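Local structure of putative cell adhesion protein (Parabacteroides distasonis, 3LIU) at residues 333-341 and 351-362; 250-258 and 373-381. The protein is a putative fimbrillin of the FimA/Mfa1 family and probably serves as a building block of adhesive pili on the bacterial surface. All coordinates share one frame; numbering follows the deposited sequence. Where two conformers were deposited one is given.

Contact 1: 333-341 and 351-362; sequences YAIPVGEEV and KFYVQRNYKYEI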
loop_
_atom_site.group_PDB
_atom_site.type_symbol
_atom_site.label_atom_id
_atom_site.label_comp_id
_atom_site.label_asym_id
_atom_site.label_seq_id
_atom_site.Cartn_x
_atom_site.Cartn_y
_atom_site.Cartn_z
ATOM N N TYR A 333 9.036 -18.913 8.999
ATOM C CA TYR A 333 9.982 -17.829 9.234
ATOM C C TYR A 333 9.251 -16.495 8.971
ATOM O O TYR A 333 8.743 -16.250 7.841
ATOM C CB TYR A 333 11.171 -17.955 8.295
ATOM C CG TYR A 333 11.892 -19.286 8.355
ATOM C CD1 TYR A 333 11.450 -20.358 7.606
ATOM C CD2 TYR A 333 13.023 -19.464 9.165
ATOM C CE1 TYR A 333 12.110 -21.593 7.629
ATOM C CE2 TYR A 333 13.681 -20.681 9.220
ATOM C CZ TYR A 333 13.220 -21.748 8.414
ATOM O OH TYR A 333 13.851 -22.960 8.433
ATOM N N ALA A 334 9.150 -15.671 10.014
ATOM C CA ALA A 334 8.435 -14.401 9.953
ATOM C C ALA A 334 9.371 -13.204 10.020
ATOM O O ALA A 334 10.302 -13.211 10.826
ATOM C CB ALA A 334 7.414 -14.334 11.105
ATOM N N ILE A 335 9.050 -12.169 9.252
ATOM C CA ILE A 335 9.842 -10.951 9.071
ATOM C C ILE A 335 8.976 -9.721 9.234
ATOM O O ILE A 335 8.023 -9.543 8.480
ATOM C CB ILE A 335 10.370 -10.927 7.586
ATOM C CG1 ILE A 335 11.398 -12.031 7.401
ATOM C CG2 ILE A 335 10.940 -9.610 7.153
ATOM C CD1 ILE A 335 12.272 -12.228 8.582
ATOM N N PRO A 336 9.326 -8.825 10.163
ATOM C CA PRO A 336 8.641 -7.543 10.170
ATOM C C PRO A 336 9.131 -6.648 9.041
ATOM O O PRO A 336 10.296 -6.251 9.033
ATOM C CB PRO A 336 8.973 -6.960 11.547
ATOM C CG PRO A 336 10.070 -7.818 12.102
ATOM C CD PRO A 336 10.428 -8.878 11.133
ATOM N N VAL A 337 8.231 -6.308 8.117
ATOM C CA VAL A 337 8.604 -5.612 6.873
ATOM C C VAL A 337 9.013 -4.163 7.158
ATOM O O VAL A 337 8.218 -3.312 7.566
ATOM C CB VAL A 337 7.493 -5.700 5.814
ATOM C CG1 VAL A 337 7.908 -4.984 4.479
ATOM C CG2 VAL A 337 7.191 -7.172 5.505
ATOM N N GLY A 338 10.277 -3.882 6.911
ATOM C CA GLY A 338 10.771 -2.522 6.970
ATOM C C GLY A 338 11.312 -2.078 8.311
ATOM O O GLY A 338 11.542 -0.891 8.526
ATOM N N GLU A 339 11.512 -3.019 9.212
ATOM C CA GLU A 339 12.208 -2.752 10.458
ATOM C C GLU A 339 13.602 -2.132 10.216
ATOM O O GLU A 339 14.055 -1.223 10.929
ATOM C CB GLU A 339 12.315 -4.068 11.206
ATOM C CG GLU A 339 13.201 -4.011 12.446
ATOM C CD GLU A 339 13.200 -5.332 13.204
ATOM O OE1 GLU A 339 13.392 -6.400 12.575
ATOM O OE2 GLU A 339 12.980 -5.294 14.420
ATOM N N GLU A 340 14.269 -2.660 9.200
ATOM C CA GLU A 340 15.496 -2.108 8.627
ATOM C C GLU A 340 15.398 -2.289 7.092
ATOM O O GLU A 340 15.071 -3.398 6.589
ATOM C CB GLU A 340 16.723 -2.832 9.212
ATOM C CG GLU A 340 18.094 -2.305 8.727
ATOM C CD GLU A 340 18.465 -0.945 9.323
ATOM O OE1 GLU A 340 17.887 -0.579 10.348
ATOM O OE2 GLU A 340 19.346 -0.252 8.778
ATOM N N VAL A 341 15.664 -1.216 6.363
ATOM C CA VAL A 341 15.640 -1.228 4.909
ATOM C C VAL A 341 16.935 -0.634 4.328
ATOM O O VAL A 341 17.626 0.178 4.970
ATOM C CB VAL A 341 14.416 -0.488 4.342
ATOM C CG1 VAL A 341 13.134 -1.113 4.926
ATOM C CG2 VAL A 341 14.471 1.058 4.641
ATOM N N LYS A 351 13.206 1.416 11.221
ATOM C CA LYS A 351 11.818 1.749 11.525
ATOM C C LYS A 351 11.093 2.438 10.376
ATOM O O LYS A 351 10.217 3.222 10.607
ATOM C CB LYS A 351 11.736 2.555 12.830
ATOM C CG LYS A 351 12.239 1.761 14.049
ATOM C CD LYS A 351 12.315 2.592 15.314
ATOM C CE LYS A 351 13.146 1.908 16.411
ATOM N NZ LYS A 351 12.706 0.489 16.685
ATOM N N PHE A 352 11.453 2.115 9.138
ATOM C CA PHE A 352 10.759 2.626 7.957
ATOM C C PHE A 352 9.358 1.985 7.853
ATOM O O PHE A 352 8.377 2.641 7.468
ATOM C CB PHE A 352 11.585 2.272 6.709
ATOM C CG PHE A 352 11.237 3.064 5.509
ATOM C CD1 PHE A 352 11.765 4.350 5.331
ATOM C CD2 PHE A 352 10.403 2.531 4.539
ATOM C CE1 PHE A 352 11.424 5.096 4.209
ATOM C CE2 PHE A 352 10.068 3.243 3.418
ATOM C CZ PHE A 352 10.572 4.535 3.239
ATOM N N TYR A 353 9.295 0.681 8.121
ATOM C CA TYR A 353 8.054 -0.075 8.015
ATOM C C TYR A 353 7.391 0.114 6.626
ATOM O O TYR A 353 8.096 0.175 5.614
ATOM C CB TYR A 353 7.139 0.221 9.242
ATOM C CG TYR A 353 7.799 -0.210 10.541
ATOM C CD1 TYR A 353 8.131 -1.540 10.748
ATOM C CD2 TYR A 353 8.102 0.701 11.547
ATOM C CE1 TYR A 353 8.743 -1.955 11.912
ATOM C CE2 TYR A 353 8.721 0.287 12.724
ATOM C CZ TYR A 353 9.033 -1.047 12.885
ATOM O OH TYR A 353 9.641 -1.509 14.016
ATOM N N VAL A 354 6.073 0.191 6.574
ATOM C CA VAL A 354 5.344 0.107 5.318
ATOM C C VAL A 354 4.704 1.434 4.955
ATOM O O VAL A 354 3.760 1.879 5.600
ATOM C CB VAL A 354 4.268 -1.023 5.356
ATOM C CG1 VAL A 354 3.523 -1.128 4.028
ATOM C CG2 VAL A 354 4.913 -2.363 5.752
ATOM N N GLN A 355 5.229 2.054 3.891
ATOM C CA GLN A 355 4.780 3.355 3.457
ATOM C C GLN A 355 4.357 3.249 2.002
ATOM O O GLN A 355 4.830 2.378 1.271
ATOM C CB GLN A 355 5.865 4.397 3.627
ATOM C CG GLN A 355 6.354 4.537 5.040
ATOM C CD GLN A 355 7.452 5.612 5.153
ATOM O OE1 GLN A 355 7.426 6.584 4.435
ATOM N NE2 GLN A 355 8.409 5.415 6.040
ATOM N N ARG A 356 3.486 4.168 1.609
ATOM C CA ARG A 356 2.790 4.106 0.321
ATOM C C ARG A 356 3.754 4.266 -0.878
ATOM O O ARG A 356 4.747 4.978 -0.803
ATOM C CB ARG A 356 1.737 5.209 0.273
ATOM C CG ARG A 356 2.376 6.632 0.177
ATOM C CD ARG A 356 1.395 7.768 0.459
ATOM N NE ARG A 356 0.503 7.951 -0.646
ATOM C CZ ARG A 356 -0.171 9.079 -0.923
ATOM N NH1 ARG A 356 -0.102 10.147 -0.149
ATOM N NH2 ARG A 356 -0.948 9.115 -2.009
ATOM N N ASN A 357 3.405 3.597 -1.968
ATOM C CA ASN A 357 4.017 3.800 -3.279
ATOM C C ASN A 357 5.505 3.423 -3.339
ATOM O O ASN A 357 6.270 4.025 -4.082
ATOM C CB ASN A 357 3.806 5.241 -3.750
ATOM C CG ASN A 357 3.871 5.360 -5.272
ATOM O OD1 ASN A 357 3.301 4.551 -5.994
ATOM N ND2 ASN A 357 4.560 6.360 -5.749
ATOM N N TYR A 358 5.886 2.452 -2.510
ATOM C CA TYR A 358 7.192 1.817 -2.538
ATOM C C TYR A 358 7.027 0.350 -2.777
ATOM O O TYR A 358 6.027 -0.239 -2.406
ATOM C CB TYR A 358 7.934 1.981 -1.203
ATOM C CG TYR A 358 8.395 3.388 -0.902
ATOM C CD1 TYR A 358 9.483 3.948 -1.569
ATOM C CD2 TYR A 358 7.729 4.165 0.027
ATOM C CE1 TYR A 358 9.909 5.245 -1.271
ATOM C CE2 TYR A 358 8.116 5.461 0.296
ATOM C CZ TYR A 358 9.223 5.987 -0.336
ATOM O OH TYR A 358 9.605 7.261 -0.036
ATOM N N LYS A 359 8.035 -0.240 -3.406
ATOM C CA LYS A 359 8.116 -1.658 -3.597
ATOM C C LYS A 359 9.148 -2.153 -2.601
ATOM O O LYS A 359 10.243 -1.586 -2.498
ATOM C CB LYS A 359 8.594 -1.993 -4.983
ATOM C CG LYS A 359 7.613 -1.723 -6.063
ATOM C CD LYS A 359 7.911 -2.635 -7.227
ATOM C CE LYS A 359 6.869 -2.511 -8.266
ATOM N NZ LYS A 359 6.868 -3.662 -9.209
ATOM N N TYR A 360 8.768 -3.186 -1.861
ATOM C CA TYR A 360 9.600 -3.846 -0.880
ATOM C C TYR A 360 10.021 -5.194 -1.462
ATOM O O TYR A 360 9.161 -6.020 -1.854
ATOM C CB TYR A 360 8.814 -4.041 0.415
ATOM C CG TYR A 360 8.544 -2.777 1.130
ATOM C CD1 TYR A 360 7.529 -1.926 0.712
ATOM C CD2 TYR A 360 9.282 -2.409 2.248
ATOM C CE1 TYR A 360 7.271 -0.734 1.386
ATOM C CE2 TYR A 360 9.030 -1.227 2.918
ATOM C CZ TYR A 360 8.056 -0.381 2.479
ATOM O OH TYR A 360 7.830 0.802 3.155
ATOM N N GLU A 361 11.331 -5.382 -1.597
ATOM C CA GLU A 361 11.906 -6.622 -2.120
ATOM C C GLU A 361 12.682 -7.273 -1.003
ATOM O O GLU A 361 13.706 -6.735 -0.552
ATOM C CB GLU A 361 12.832 -6.333 -3.297
ATOM C CG GLU A 361 12.161 -5.633 -4.450
ATOM C CD GLU A 361 11.181 -6.520 -5.191
ATOM O OE1 GLU A 361 11.254 -7.761 -5.033
ATOM O OE2 GLU A 361 10.339 -5.971 -5.930
ATOM N N ILE A 362 12.158 -8.409 -0.505
ATOM C CA ILE A 362 12.690 -9.110 0.683
ATOM C C ILE A 362 13.479 -10.361 0.253
ATOM O O ILE A 362 12.971 -11.198 -0.490
ATOM C CB ILE A 362 11.529 -9.496 1.649
ATOM C CG1 ILE A 362 10.775 -8.212 2.064
ATOM C CG2 ILE A 362 12.052 -10.297 2.855
ATOM C CD1 ILE A 362 9.611 -8.401 2.934
HETATM O O HOH W 1 10.377 -4.139 13.995
#
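A type II beta turn, Pro336 to Glu339, carries the chain from strand 326-336 toward strand 340-343, and residues 351-354 close over it. Gly338 takes the third position with a positive phi (91°), as is common in such turns. Its carbonyl accepts Tyr353 N (N to O 2.8 Å, 165° at the hydrogen), while Lys351 N binds Glu339 O at 2.8 Å. Tyr353 CA approaches Val337 O to 3.3 Å in a CA-H...O contact, and Gly338 O lies over one face of the tyrosine ring. At the ring's phenolic end, a water in its plane connects Tyr353 OH to Glu339 OE2, weakly on the glutamate side. Within the turn, Val337 divides its methyls: CG1, anti to the backbone N (chi1 -179°), meets Tyr360 CD2 at 3.7 Å, and CG2 meets Ile362 CD1 at 3.7 Å. The Tyr360 hydroxyl donates to an in-plane lone pair of Tyr353 O (2.6 Å) and accepts Gln355 N, tying the loop to strand 358-366. Val337 also packs on Ile178 of strand 172-185 and Leu309 of strand 308-319, whereas Val341 and Tyr360 reach Val389 of strand 383-391.

Contact 2: 250-258 and 373-381; sequences NIDEGSYKK and IPYDPMIST
Lys257 lays its aliphatic chain across one face of the Tyr375 ring, and Pro374 CG sits over the centre of the opposite face, so the phenol is clamped between them. Lys257 CB makes a CH-pi contact 3.7 Å from the ring centroid. With CG anti to the backbone N and a bend at chi2 (-83°), the chain carries NZ past the ring to Asp252, where it donates to the backbone O (2.6 Å) and forms a salt bridge with OD2; Gly259 O is a further acceptor. In the plane of the ring, a water joins Tyr375 OH to Asp252 OD1, which also accepts Phe244 N. Beyond Gly254, Asp376 OD1 is gripped twice by Ser255, by OG nearly along the C-O axis (2.6 Å) and by N from above the carboxylate plane (2.8 Å). Tyr256 N donates to Tyr375 O at 2.9 Å, and the Tyr256 side chain runs obliquely past Pro377, CZ to CD 3.5 Å. Tyr303 stacks on the Tyr256 ring. A type I turn, Gly254 to Lys257, presents Ser255 and Tyr256: two irregular loops, between strands 238-240 and 262-263 and between 358-366 and 383-391, dock here, consistent with the beta-rich build of a FimA/Mfa1-family protein.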
loop_
_atom_site.group_PDB
_atom_site.type_symbol
_atom_site.label_atom_id
_atom_site.label_comp_id
_atom_site.label_asym_id
_atom_site.label_seq_id
_atom_site.Cartn_x
_atom_site.Cartn_y
_atom_site.Cartn_z
ATOM N N ASN A 250 -4.295 -22.439 20.688
ATOM C CA ASN A 250 -4.581 -21.300 19.815
ATOM C C ASN A 250 -3.329 -20.862 19.111
ATOM O O ASN A 250 -2.513 -20.140 19.678
ATOM C CB ASN A 250 -5.166 -20.087 20.550
ATOM C CG ASN A 250 -5.526 -18.929 19.580
ATOM O OD1 ASN A 250 -5.515 -19.096 18.343
ATOM N ND2 ASN A 250 -5.827 -17.754 20.142
ATOM N N ILE A 251 -3.188 -21.256 17.860
ATOM C CA ILE A 251 -2.039 -20.824 17.113
ATOM C C ILE A 251 -2.330 -19.689 16.130
ATOM O O ILE A 251 -1.431 -19.305 15.368
ATOM C CB ILE A 251 -1.332 -22.021 16.468
ATOM C CG1 ILE A 251 -2.149 -22.627 15.353
ATOM C CG2 ILE A 251 -1.026 -23.109 17.545
ATOM C CD1 ILE A 251 -1.316 -23.575 14.481
ATOM N N ASP A 252 -3.556 -19.139 16.145
ATOM C CA ASP A 252 -3.897 -18.000 15.266
ATOM C C ASP A 252 -3.387 -16.653 15.766
ATOM O O ASP A 252 -3.537 -15.639 15.087
ATOM C CB ASP A 252 -5.413 -17.899 14.998
ATOM C CG ASP A 252 -5.724 -17.048 13.770
ATOM O OD1 ASP A 252 -5.138 -17.351 12.716
ATOM O OD2 ASP A 252 -6.542 -16.084 13.855
ATOM N N GLU A 253 -2.801 -16.678 16.950
ATOM C CA GLU A 253 -2.249 -15.519 17.626
ATOM C C GLU A 253 -0.924 -16.006 18.224
ATOM O O GLU A 253 -0.741 -17.225 18.421
ATOM C CB GLU A 253 -3.235 -15.076 18.716
ATOM C CG GLU A 253 -3.024 -13.693 19.309
ATOM C CD GLU A 253 -4.296 -13.115 19.919
ATOM O OE1 GLU A 253 -5.324 -13.815 19.869
ATOM O OE2 GLU A 253 -4.269 -11.967 20.425
ATOM N N GLY A 254 -0.018 -15.078 18.520
ATOM C CA GLY A 254 1.209 -15.362 19.253
ATOM C C GLY A 254 1.956 -14.087 19.616
ATOM O O GLY A 254 1.424 -12.988 19.499
ATOM N N SER A 255 3.205 -14.201 20.044
ATOM C CA SER A 255 4.012 -12.981 20.339
ATOM C C SER A 255 4.206 -12.076 19.091
ATOM O O SER A 255 4.364 -10.863 19.203
ATOM C CB SER A 255 5.371 -13.354 20.958
ATOM O OG SER A 255 6.191 -14.029 20.017
ATOM N N TYR A 256 4.117 -12.660 17.908
ATOM C CA TYR A 256 4.339 -11.937 16.687
ATOM C C TYR A 256 3.092 -11.255 16.070
ATOM O O TYR A 256 3.224 -10.406 15.194
ATOM C CB TYR A 256 4.940 -12.888 15.668
ATOM C CG TYR A 256 6.384 -13.333 15.897
ATOM C CD1 TYR A 256 7.198 -12.735 16.843
ATOM C CD2 TYR A 256 6.950 -14.316 15.081
ATOM C CE1 TYR A 256 8.530 -13.109 16.982
ATOM C CE2 TYR A 256 8.286 -14.709 15.226
ATOM C CZ TYR A 256 9.067 -14.091 16.155
ATOM O OH TYR A 256 10.387 -14.448 16.304
ATOM N N LYS A 257 1.891 -11.636 16.506
ATOM C CA LYS A 257 0.671 -11.293 15.786
ATOM C C LYS A 257 -0.482 -11.430 16.755
ATOM O O LYS A 257 -0.746 -12.551 17.260
ATOM C CB LYS A 257 0.498 -12.242 14.588
ATOM C CG LYS A 257 -0.721 -12.059 13.717
ATOM C CD LYS A 257 -1.975 -12.715 14.235
ATOM C CE LYS A 257 -3.040 -12.836 13.151
ATOM N NZ LYS A 257 -4.284 -13.558 13.662
ATOM N N LYS A 258 -1.145 -10.304 17.045
ATOM C CA LYS A 258 -2.260 -10.275 17.975
ATOM C C LYS A 258 -3.576 -10.108 17.252
ATOM O O LYS A 258 -3.642 -9.504 16.176
ATOM C CB LYS A 258 -2.094 -9.158 19.022
ATOM C CG LYS A 258 -0.884 -9.310 19.918
ATOM C CD LYS A 258 -0.893 -10.673 20.664
ATOM C CE LYS A 258 0.220 -10.842 21.637
ATOM N NZ LYS A 258 0.112 -12.184 22.331
ATOM N N ILE A 373 4.960 -23.218 14.091
ATOM C CA ILE A 373 3.800 -22.343 14.173
ATOM C C ILE A 373 4.175 -20.922 13.664
ATOM O O ILE A 373 5.361 -20.513 13.710
ATOM C CB ILE A 373 3.150 -22.395 15.580
ATOM C CG1 ILE A 373 4.075 -21.789 16.658
ATOM C CG2 ILE A 373 2.803 -23.915 15.993
ATOM C CD1 ILE A 373 3.448 -21.762 18.060
ATOM N N PRO A 374 3.192 -20.204 13.096
ATOM C CA PRO A 374 3.529 -18.981 12.390
ATOM C C PRO A 374 3.831 -17.780 13.247
ATOM O O PRO A 374 4.625 -16.937 12.842
ATOM C CB PRO A 374 2.284 -18.725 11.525
ATOM C CG PRO A 374 1.150 -19.420 12.280
ATOM C CD PRO A 374 1.815 -20.654 12.789
ATOM N N TYR A 375 3.232 -17.663 14.421
ATOM C CA TYR A 375 3.287 -16.387 15.137
ATOM C C TYR A 375 4.093 -16.422 16.415
ATOM O O TYR A 375 3.987 -15.526 17.242
ATOM C CB TYR A 375 1.875 -15.922 15.420
ATOM C CG TYR A 375 1.026 -15.777 14.168
ATOM C CD1 TYR A 375 1.549 -15.216 13.005
ATOM C CD2 TYR A 375 -0.290 -16.200 14.147
ATOM C CE1 TYR A 375 0.785 -15.049 11.873
ATOM C CE2 TYR A 375 -1.072 -16.046 13.006
ATOM C CZ TYR A 375 -0.534 -15.453 11.877
ATOM O OH TYR A 375 -1.292 -15.272 10.752
ATOM N N ASP A 376 4.889 -17.462 16.582
ATOM C CA ASP A 376 5.930 -17.504 17.641
ATOM C C ASP A 376 7.141 -18.261 17.113
ATOM O O ASP A 376 6.992 -19.146 16.271
ATOM C CB ASP A 376 5.437 -18.234 18.888
ATOM C CG ASP A 376 4.574 -17.365 19.772
ATOM O OD1 ASP A 376 5.027 -16.308 20.246
ATOM O OD2 ASP A 376 3.415 -17.731 19.977
ATOM N N PRO A 377 8.352 -17.921 17.591
ATOM C CA PRO A 377 9.532 -18.679 17.166
ATOM C C PRO A 377 9.713 -19.893 18.077
ATOM O O PRO A 377 9.100 -19.956 19.130
ATOM C CB PRO A 377 10.675 -17.681 17.397
ATOM C CG PRO A 377 10.214 -16.931 18.621
ATOM C CD PRO A 377 8.734 -16.733 18.371
HETATM N N MSE A 378 10.552 -20.836 17.650
HETATM C CA MSE A 378 11.000 -21.956 18.466
HETATM C C MSE A 378 12.513 -21.849 18.562
HETATM O O MSE A 378 13.201 -22.058 17.567
HETATM C CB MSE A 378 10.592 -23.289 17.838
HETATM C CG MSE A 378 9.174 -23.677 18.189
HETATM SE SE MSE A 378 8.526 -25.365 17.481
HETATM C CE MSE A 378 6.677 -24.757 17.818
ATOM N N ILE A 379 12.980 -21.449 19.749
ATOM C CA ILE A 379 14.386 -21.325 20.135
ATOM C C ILE A 379 15.105 -20.170 19.459
ATOM O O ILE A 379 15.686 -19.367 20.141
ATOM C CB ILE A 379 15.192 -22.646 19.943
ATOM C CG1 ILE A 379 14.453 -23.823 20.587
ATOM C CG2 ILE A 379 16.575 -22.509 20.570
ATOM C CD1 ILE A 379 14.650 -25.143 19.861
ATOM N N SER A 380 15.053 -20.072 18.133
ATOM C CA SER A 380 15.678 -18.963 17.380
ATOM C C SER A 380 14.913 -18.765 16.095
ATOM O O SER A 380 14.392 -19.743 15.517
ATOM C CB SER A 380 17.116 -19.291 16.980
ATOM O OG SER A 380 17.760 -20.117 17.926
ATOM N N THR A 381 14.874 -17.523 15.623
ATOM C CA THR A 381 14.185 -17.196 14.375
ATOM C C THR A 381 14.803 -17.987 13.195
ATOM O O THR A 381 14.092 -18.464 12.321
ATOM C CB THR A 381 14.265 -15.680 14.084
ATOM O OG1 THR A 381 15.639 -15.307 13.955
ATOM C CG2 THR A 381 13.619 -14.827 15.218
HETATM O O HOH W 2 1.342 -19.428 15.761
HETATM O O HOH W 3 -3.957 -15.622 11.038
HETATM O O HOH W 4 1.274 -18.996 18.545
#

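Contact 1 is mostly buried and contact 2 partly so; the centre of contact 1 lies about 11 Å, and that of contact 2 about 25 Å, from the centre of the chain. The first joins a turn to a loop and strand nearby in sequence; the second brings together two loops more than a hundred residues apart, and contact 1 is nested within the span they close. Both use backbone bonds, aromatic packing and bridging water, but contact 1 leans on valine and isoleucine methyls, while contact 2 adds a serine-aspartate grip and a lysine-aspartate salt bridge. Strand 326-336 connects them, since Ala334 CB packs on Tyr256 CD2 (4.0 Å). Strand 358-366, which begins in 351-362, leads into the loop that holds 373-381.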